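Local coordinates for uncharacterized protein (Bacteroides ovatus CL02T12C04, PDB 6PTM) that probably hydrolyses carrageenan chains from their ends, as an exo-carrageenase of glycoside hydrolase family 42, at residues N398-N403 / I409-L414; M452-M457 / M466-G471; F445-I450 / R585-L590. All coordinates share one frame; numbering follows the deposited sequence.

Contact 1: N398-N403 / I409-L414; sequences NLWSDN and IDLEAL. With EDO (1,2-ethanediol), chain D.
Trp400 and Leu411 meet at about a right angle. The branch that touches is CD2 of Leu411, which lies 3.5 Å from Trp400 CB. It comes to the root of the indole obliquely, near CG. The Trp400 side chain runs anti to its backbone N (chi1 179°), which carries the ring system past Leu411 and on toward helix 448-460. There Phe456 stacks on it, and Tyr568 and Phe599 meet it from other parts of the chain.

Leu399 and Ile409 form the second pair. Their side chains slant across one another. CD1 of Leu399 rests 3.7 Å from CG1 of Ile409. All four of these apolar residues are buried.

A water joins the backbones beside this pair. It donates to Leu399 O at 2.8 Å and to Ile409 O at 2.7 Å, and so satisfies two carbonyls at once. On the far side of helix 398-401, a 1,2-ethanediol, probably from the crystallisation liquor, donates to Ser401 O and to Asp402 OD1.

Asp410 fixes the start of the second helix. Its OD1 accepts from Ala413 N at 3.1 Å, met from above the carboxylate plane, while OD2 forms a salt bridge with Lys570. This aspartate N-cap on helix 411-417 lies between strands 391-394 and 421-423, in a beta-alpha connection of the (beta/alpha)8 barrel expected of family GH42.

Contact 2: M452-M457 / M466-G471; sequences MAYDFM and MFNTEG
The sulfur of Met466 sits almost squarely over the ring of Tyr454. SD is 3.4 Å from the ring centroid and only 10° off the ring normal. The methyl group CE follows over the same face, 4.0 Å from the centroid, and adds a CH-pi contact nearer the CG end. Met466 reaches out from the strand with CG anti to its backbone N (chi1 -177°). The bend at chi3 (-70°) then lays the S-CE bond across the ring.

The phenol end reaches Asn468, two residues along the strand. Tyr454 OH lies 3.2 Å from Asn468 ND2, with ring and amide planes steeply inclined. Both polar groups have partners beyond the two segments. Tyr454 OH is hydrogen-bonded to Asn423 OD1, and Asn468 ND2 donates to Ala425 O.

The other end of the Asn468 amide braces the corner that follows. OD1 accepts from Glu470 N at 3.2 Å, in the carbonyl plane, and makes an Asx turn where the chain changes direction. Glu470 OE1 forms a salt bridge with Lys394 NZ. The Met-aromatic pair seats helix 448-460 on strand 466-471, between parallel strands 421-423 and 503-506, as helices pack on barrel strands in a (beta/alpha)8 fold.

Contact 3: F445-I450 / R585-L590; sequences FDWVEI and RIYEKL
Trp447 meets Tyr587 through the CZ3 and CH2 atoms of its six-membered ring. CZ3 of the indole lies 3.5 Å from CE2 of the phenol ring, arriving at the tyrosine's edge, close to its plane. The two ring planes are 26° apart but slid past each other, with centroids 5.8 Å apart, so the rings barely overlap. Trp447 CG is wedged between its backbone N and carbonyl carbon (chi1 62°), and this turns the indole out toward helix 579-590. Val448 CG2 packs over one face of the indole. Tyr587 is fixed at its other end, where OH is hydrogen-bonded to Asp455 OD2.

The junction lies where the chain enters helix 448-460. Asp446 OD1 accepts from Val448 N at 3.3 Å, a capping bond at the lead-in to that helix. Helix 579-590 lies between strands 564-567 and 597-600 of a separate five-stranded parallel sheet, so the contact joins the barrel to that alpha/beta domain.

Glu588 forms the looser, partly exposed side. Its extended chain runs at about a right angle to the indole. Its OE2 comes no nearer than 4.0 Å to Trp447 CZ2, and its CB stands 4.1 Å from CH2. That carboxylate oxygen is instead hydrogen-bonded to Tyr443 OH, and the ring of Tyr443 also meets Trp447.

In the fold
Contact 2 is the most central, with its centre about 2 Å from the centre of the chain. The centres of contacts 1 and 3 lie about 12 and 14 Å from the chain centre. All three are largely buried, but contact 3 has a partly exposed acidic edge. Helix 448-460 links them: contacts 2 and 3 both use it, and contact 1 packs on it through Trp400 and Ser401. Contact 1 is apolar, largely through aliphatic carbons, with a bridging water. Contact 2 pairs sulfur with a ring. Contact 3 sets ring against ring, with 134 residues between its segments, whereas the other two close short local loops. Contact 2 is nested within the loop that contact 3 closes.

Contact 1: N398-N403 / I409-L414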
# COMPACT_ATOMS: atom_id res chain seq x y z
N ASN A 398 -2.72 4.22 -6.69
CA ASN A 398 -3.41 4.28 -8.01
C ASN A 398 -2.87 5.48 -8.83
O ASN A 398 -3.04 5.45 -10.05
CB ASN A 398 -4.96 4.19 -7.91
CG ASN A 398 -5.68 5.36 -7.26
OD1 ASN A 398 -5.08 6.33 -6.82
ND2 ASN A 398 -7.00 5.32 -7.29
N LEU A 399 -2.14 6.43 -8.23
CA LEU A 399 -1.48 7.50 -9.02
C LEU A 399 -0.31 6.91 -9.83
O LEU A 399 0.14 7.57 -10.74
CB LEU A 399 -1.06 8.65 -8.12
CG LEU A 399 -2.18 9.44 -7.45
CD1 LEU A 399 -1.62 10.56 -6.61
CD2 LEU A 399 -3.12 10.00 -8.50
N TRP A 400 0.12 5.68 -9.54
CA TRP A 400 1.00 4.87 -10.41
C TRP A 400 0.26 3.70 -11.06
O TRP A 400 0.52 3.47 -12.25
CB TRP A 400 2.20 4.34 -9.63
CG TRP A 400 3.11 3.51 -10.47
CD1 TRP A 400 4.16 3.93 -11.22
CD2 TRP A 400 3.07 2.08 -10.59
NE1 TRP A 400 4.77 2.86 -11.83
CE2 TRP A 400 4.11 1.71 -11.46
CE3 TRP A 400 2.24 1.08 -10.08
CZ2 TRP A 400 4.34 0.40 -11.85
CZ3 TRP A 400 2.50 -0.23 -10.42
CH2 TRP A 400 3.52 -0.56 -11.31
N SER A 401 -0.59 2.96 -10.33
CA SER A 401 -1.19 1.71 -10.88
C SER A 401 -2.29 2.05 -11.91
O SER A 401 -2.53 1.19 -12.77
CB SER A 401 -1.68 0.77 -9.79
OG SER A 401 -2.62 1.40 -8.93
N ASP A 402 -2.92 3.22 -11.84
CA ASP A 402 -3.87 3.71 -12.88
C ASP A 402 -3.10 4.57 -13.89
O ASP A 402 -1.86 4.71 -13.76
CB ASP A 402 -5.10 4.40 -12.28
CG ASP A 402 -6.12 3.44 -11.64
OD1 ASP A 402 -6.04 2.23 -11.88
OD2 ASP A 402 -6.96 3.93 -10.88
N ASN A 403 -3.79 5.09 -14.92
CA ASN A 403 -3.17 5.62 -16.15
C ASN A 403 -2.69 7.07 -16.01
O ASN A 403 -1.81 7.45 -16.82
CB ASN A 403 -4.11 5.47 -17.34
CG ASN A 403 -4.34 4.02 -17.71
OD1 ASN A 403 -3.38 3.27 -17.85
ND2 ASN A 403 -5.57 3.59 -17.78
N ILE A 409 3.12 13.04 -8.88
CA ILE A 409 3.55 11.91 -8.03
C ILE A 409 4.37 10.93 -8.88
O ILE A 409 3.78 10.21 -9.76
CB ILE A 409 2.34 11.25 -7.36
CG1 ILE A 409 1.62 12.26 -6.47
CG2 ILE A 409 2.75 10.01 -6.60
CD1 ILE A 409 2.49 12.96 -5.42
N ASP A 410 5.65 10.88 -8.55
CA ASP A 410 6.66 9.97 -9.15
C ASP A 410 6.89 8.86 -8.12
O ASP A 410 7.67 9.09 -7.20
CB ASP A 410 7.91 10.76 -9.53
CG ASP A 410 9.05 9.96 -10.16
OD1 ASP A 410 9.05 8.70 -10.07
OD2 ASP A 410 9.96 10.60 -10.72
N LEU A 411 6.17 7.76 -8.21
CA LEU A 411 6.19 6.73 -7.14
C LEU A 411 7.63 6.22 -6.96
O LEU A 411 8.04 5.91 -5.82
CB LEU A 411 5.23 5.58 -7.49
CG LEU A 411 5.08 4.49 -6.42
CD1 LEU A 411 4.76 5.08 -5.07
CD2 LEU A 411 4.00 3.49 -6.81
N GLU A 412 8.37 6.04 -8.04
CA GLU A 412 9.75 5.53 -7.94
C GLU A 412 10.57 6.52 -7.11
O GLU A 412 11.22 6.10 -6.15
CB GLU A 412 10.43 5.39 -9.29
CG GLU A 412 11.88 5.04 -9.13
CD GLU A 412 12.56 4.57 -10.42
OE1 GLU A 412 12.15 5.11 -11.47
OE2 GLU A 412 13.48 3.71 -10.39
N ALA A 413 10.54 7.80 -7.48
CA ALA A 413 11.43 8.80 -6.84
C ALA A 413 11.00 8.94 -5.38
O ALA A 413 11.87 8.95 -4.50
CB ALA A 413 11.42 10.10 -7.59
N LEU A 414 9.70 9.02 -5.09
CA LEU A 414 9.25 9.27 -3.70
C LEU A 414 9.55 8.03 -2.87
O LEU A 414 9.92 8.20 -1.71
CB LEU A 414 7.78 9.67 -3.67
CG LEU A 414 7.47 10.97 -4.41
CD1 LEU A 414 6.00 11.32 -4.29
CD2 LEU A 414 8.31 12.12 -3.89
C1 EDO D . -4.96 -0.64 -15.06
O1 EDO D . -4.41 -0.68 -13.75
C2 EDO D . -5.44 0.69 -15.42
O2 EDO D . -6.18 1.29 -14.38
O HOH W 1 1.38 10.07 -11.04

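Contact 2: M452-M457 / M466-G471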
# COMPACT_ATOMS: atom_id res chain seq x y z
N MET A 452 0.44 -5.35 -7.48
CA MET A 452 1.31 -4.76 -8.53
C MET A 452 1.98 -3.48 -8.02
O MET A 452 3.18 -3.41 -8.20
CB MET A 452 0.56 -4.44 -9.82
CG MET A 452 1.52 -4.18 -10.93
SD MET A 452 0.68 -3.99 -12.52
CE MET A 452 -0.02 -2.35 -12.35
N ALA A 453 1.29 -2.55 -7.38
CA ALA A 453 1.95 -1.31 -6.88
C ALA A 453 2.97 -1.64 -5.76
O ALA A 453 4.08 -1.07 -5.77
CB ALA A 453 0.94 -0.29 -6.43
N TYR A 454 2.62 -2.52 -4.81
CA TYR A 454 3.55 -3.01 -3.75
C TYR A 454 4.80 -3.60 -4.43
O TYR A 454 5.95 -3.31 -3.99
CB TYR A 454 2.77 -3.93 -2.80
CG TYR A 454 1.95 -3.19 -1.76
CD1 TYR A 454 1.67 -1.83 -1.88
CD2 TYR A 454 1.46 -3.84 -0.64
CE1 TYR A 454 0.93 -1.16 -0.92
CE2 TYR A 454 0.72 -3.18 0.32
CZ TYR A 454 0.47 -1.83 0.20
OH TYR A 454 -0.22 -1.19 1.18
N ASP A 455 4.60 -4.42 -5.46
CA ASP A 455 5.72 -5.08 -6.18
C ASP A 455 6.61 -4.02 -6.85
O ASP A 455 7.85 -4.20 -6.88
CB ASP A 455 5.21 -6.16 -7.15
CG ASP A 455 4.72 -7.41 -6.43
OD1 ASP A 455 4.95 -7.49 -5.18
OD2 ASP A 455 4.07 -8.27 -7.10
N PHE A 456 6.03 -2.93 -7.34
CA PHE A 456 6.81 -1.83 -7.94
C PHE A 456 7.63 -1.15 -6.83
O PHE A 456 8.85 -0.96 -6.99
CB PHE A 456 5.89 -0.91 -8.76
CG PHE A 456 6.62 0.25 -9.38
CD1 PHE A 456 7.32 0.10 -10.57
CD2 PHE A 456 6.68 1.48 -8.73
CE1 PHE A 456 8.02 1.17 -11.12
CE2 PHE A 456 7.35 2.56 -9.31
CZ PHE A 456 8.03 2.40 -10.49
N MET A 457 6.97 -0.76 -5.75
CA MET A 457 7.63 -0.08 -4.60
C MET A 457 8.76 -0.99 -4.05
O MET A 457 9.86 -0.48 -3.78
CB MET A 457 6.58 0.20 -3.51
CG MET A 457 5.62 1.29 -3.82
SD MET A 457 4.34 1.40 -2.51
CE MET A 457 2.82 1.56 -3.46
N MET A 466 7.43 -1.15 5.10
CA MET A 466 6.29 -0.55 4.40
C MET A 466 5.17 -0.25 5.40
O MET A 466 4.68 -1.17 6.09
CB MET A 466 5.80 -1.44 3.27
CG MET A 466 4.66 -0.78 2.50
SD MET A 466 3.81 -1.95 1.39
CE MET A 466 5.10 -2.18 0.17
N PHE A 467 4.72 1.00 5.41
CA PHE A 467 3.73 1.52 6.39
C PHE A 467 2.54 2.10 5.63
O PHE A 467 2.69 3.14 5.01
CB PHE A 467 4.38 2.56 7.30
CG PHE A 467 3.53 3.00 8.46
CD1 PHE A 467 2.37 2.34 8.83
CD2 PHE A 467 3.91 4.11 9.20
CE1 PHE A 467 1.62 2.76 9.91
CE2 PHE A 467 3.17 4.51 10.30
CZ PHE A 467 2.01 3.86 10.64
N ASN A 468 1.44 1.36 5.61
CA ASN A 468 0.14 1.84 5.08
C ASN A 468 -0.55 2.65 6.18
O ASN A 468 -1.02 2.05 7.14
CB ASN A 468 -0.73 0.69 4.57
CG ASN A 468 -1.95 1.19 3.85
OD1 ASN A 468 -2.48 2.27 4.18
ND2 ASN A 468 -2.45 0.37 2.93
N THR A 469 -0.52 3.98 6.06
CA THR A 469 -0.86 4.95 7.13
C THR A 469 -2.36 5.26 7.08
O THR A 469 -2.83 5.96 7.97
CB THR A 469 -0.03 6.23 7.01
OG1 THR A 469 0.04 6.66 5.64
CG2 THR A 469 1.35 5.99 7.57
N GLU A 470 -3.06 4.76 6.08
CA GLU A 470 -4.54 4.84 6.07
C GLU A 470 -5.06 3.67 5.25
O GLU A 470 -5.40 3.88 4.08
CB GLU A 470 -4.98 6.19 5.53
CG GLU A 470 -6.46 6.45 5.72
CD GLU A 470 -6.93 7.74 5.07
OE1 GLU A 470 -6.18 8.75 5.15
OE2 GLU A 470 -7.99 7.71 4.40
N GLY A 471 -5.12 2.49 5.86
CA GLY A 471 -5.43 1.24 5.15
C GLY A 471 -6.86 1.25 4.64
O GLY A 471 -7.80 1.45 5.46

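Contact 3: F445-I450 / R585-L590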
# COMPACT_ATOMS: atom_id res chain seq x y z
N PHE A 445 -11.76 -8.95 -5.56
CA PHE A 445 -11.53 -7.59 -5.03
C PHE A 445 -10.51 -6.90 -5.94
O PHE A 445 -9.88 -7.55 -6.79
CB PHE A 445 -11.06 -7.59 -3.55
CG PHE A 445 -9.85 -8.44 -3.26
CD1 PHE A 445 -8.57 -7.96 -3.48
CD2 PHE A 445 -9.98 -9.72 -2.76
CE1 PHE A 445 -7.45 -8.76 -3.24
CE2 PHE A 445 -8.87 -10.52 -2.53
CZ PHE A 445 -7.61 -10.04 -2.79
N ASP A 446 -10.32 -5.61 -5.72
CA ASP A 446 -9.34 -4.84 -6.50
C ASP A 446 -7.96 -5.18 -5.92
O ASP A 446 -7.58 -4.55 -4.93
CB ASP A 446 -9.68 -3.34 -6.48
CG ASP A 446 -8.65 -2.53 -7.25
OD1 ASP A 446 -7.77 -3.16 -7.88
OD2 ASP A 446 -8.72 -1.29 -7.19
N TRP A 447 -7.26 -6.14 -6.54
CA TRP A 447 -5.95 -6.70 -6.10
C TRP A 447 -4.77 -5.84 -6.59
O TRP A 447 -3.63 -6.21 -6.26
CB TRP A 447 -5.78 -8.14 -6.61
CG TRP A 447 -5.78 -8.25 -8.11
CD1 TRP A 447 -6.82 -7.94 -8.94
CD2 TRP A 447 -4.68 -8.62 -8.97
NE1 TRP A 447 -6.47 -8.11 -10.25
CE2 TRP A 447 -5.17 -8.54 -10.31
CE3 TRP A 447 -3.37 -9.02 -8.76
CZ2 TRP A 447 -4.36 -8.82 -11.41
CZ3 TRP A 447 -2.58 -9.34 -9.85
CH2 TRP A 447 -3.07 -9.22 -11.15
N VAL A 448 -4.98 -4.81 -7.40
CA VAL A 448 -3.90 -4.23 -8.26
C VAL A 448 -2.93 -3.41 -7.38
O VAL A 448 -1.71 -3.53 -7.60
CB VAL A 448 -4.45 -3.42 -9.45
CG1 VAL A 448 -3.34 -2.74 -10.21
CG2 VAL A 448 -5.21 -4.29 -10.43
N GLU A 449 -3.43 -2.62 -6.43
CA GLU A 449 -2.54 -1.79 -5.57
C GLU A 449 -1.70 -2.69 -4.63
O GLU A 449 -0.44 -2.50 -4.60
CB GLU A 449 -3.37 -0.76 -4.83
CG GLU A 449 -3.99 0.23 -5.78
CD GLU A 449 -4.83 1.28 -5.08
OE1 GLU A 449 -4.47 1.69 -3.94
OE2 GLU A 449 -5.85 1.64 -5.66
N ILE A 450 -2.30 -3.62 -3.88
CA ILE A 450 -1.54 -4.43 -2.87
C ILE A 450 -0.66 -5.50 -3.54
O ILE A 450 0.21 -6.04 -2.84
CB ILE A 450 -2.47 -5.04 -1.82
CG1 ILE A 450 -3.54 -5.96 -2.41
CG2 ILE A 450 -3.09 -3.95 -0.95
CD1 ILE A 450 -4.30 -6.73 -1.33
N ARG A 585 -1.53 -5.83 -17.95
CA ARG A 585 -1.85 -7.03 -18.75
C ARG A 585 -0.66 -8.01 -18.66
O ARG A 585 -0.91 -9.22 -18.42
CB ARG A 585 -2.23 -6.65 -20.19
CG ARG A 585 -2.87 -7.79 -20.98
CD ARG A 585 -3.25 -7.43 -22.43
NE ARG A 585 -4.01 -6.18 -22.40
CZ ARG A 585 -3.53 -4.99 -22.74
NH1 ARG A 585 -2.32 -4.83 -23.23
NH2 ARG A 585 -4.30 -3.93 -22.57
N ILE A 586 0.58 -7.51 -18.75
CA ILE A 586 1.79 -8.38 -18.73
C ILE A 586 2.05 -8.84 -17.28
O ILE A 586 2.35 -10.04 -17.09
CB ILE A 586 3.02 -7.74 -19.41
CG1 ILE A 586 4.24 -8.66 -19.34
CG2 ILE A 586 3.39 -6.38 -18.84
CD1 ILE A 586 4.03 -10.09 -19.87
N TYR A 587 1.87 -7.98 -16.29
CA TYR A 587 1.96 -8.36 -14.85
C TYR A 587 1.02 -9.53 -14.55
O TYR A 587 1.46 -10.53 -13.98
CB TYR A 587 1.58 -7.20 -13.93
CG TYR A 587 1.67 -7.50 -12.47
CD1 TYR A 587 2.89 -7.58 -11.82
CD2 TYR A 587 0.53 -7.77 -11.72
CE1 TYR A 587 2.99 -7.88 -10.47
CE2 TYR A 587 0.60 -8.06 -10.36
CZ TYR A 587 1.83 -8.09 -9.73
OH TYR A 587 1.90 -8.37 -8.41
N GLU A 588 -0.26 -9.38 -14.89
CA GLU A 588 -1.31 -10.42 -14.67
C GLU A 588 -0.92 -11.72 -15.38
O GLU A 588 -1.09 -12.84 -14.82
CB GLU A 588 -2.63 -9.88 -15.20
CG GLU A 588 -3.80 -10.82 -15.08
CD GLU A 588 -5.10 -10.21 -15.55
OE1 GLU A 588 -5.14 -9.69 -16.70
OE2 GLU A 588 -6.07 -10.26 -14.78
N LYS A 589 -0.41 -11.59 -16.60
CA LYS A 589 -0.00 -12.74 -17.43
C LYS A 589 1.10 -13.51 -16.71
O LYS A 589 1.08 -14.72 -16.80
CB LYS A 589 0.42 -12.25 -18.81
CG LYS A 589 0.67 -13.36 -19.80
CD LYS A 589 -0.62 -14.09 -20.15
CE LYS A 589 -0.46 -15.02 -21.32
NZ LYS A 589 -1.77 -15.63 -21.63
N LEU A 590 2.01 -12.85 -15.99
CA LEU A 590 3.19 -13.50 -15.40
C LEU A 590 2.95 -13.91 -13.93
O LEU A 590 3.70 -14.71 -13.45
CB LEU A 590 4.40 -12.57 -15.50
CG LEU A 590 4.89 -12.19 -16.89
CD1 LEU A 590 6.10 -11.27 -16.77
CD2 LEU A 590 5.22 -13.42 -17.74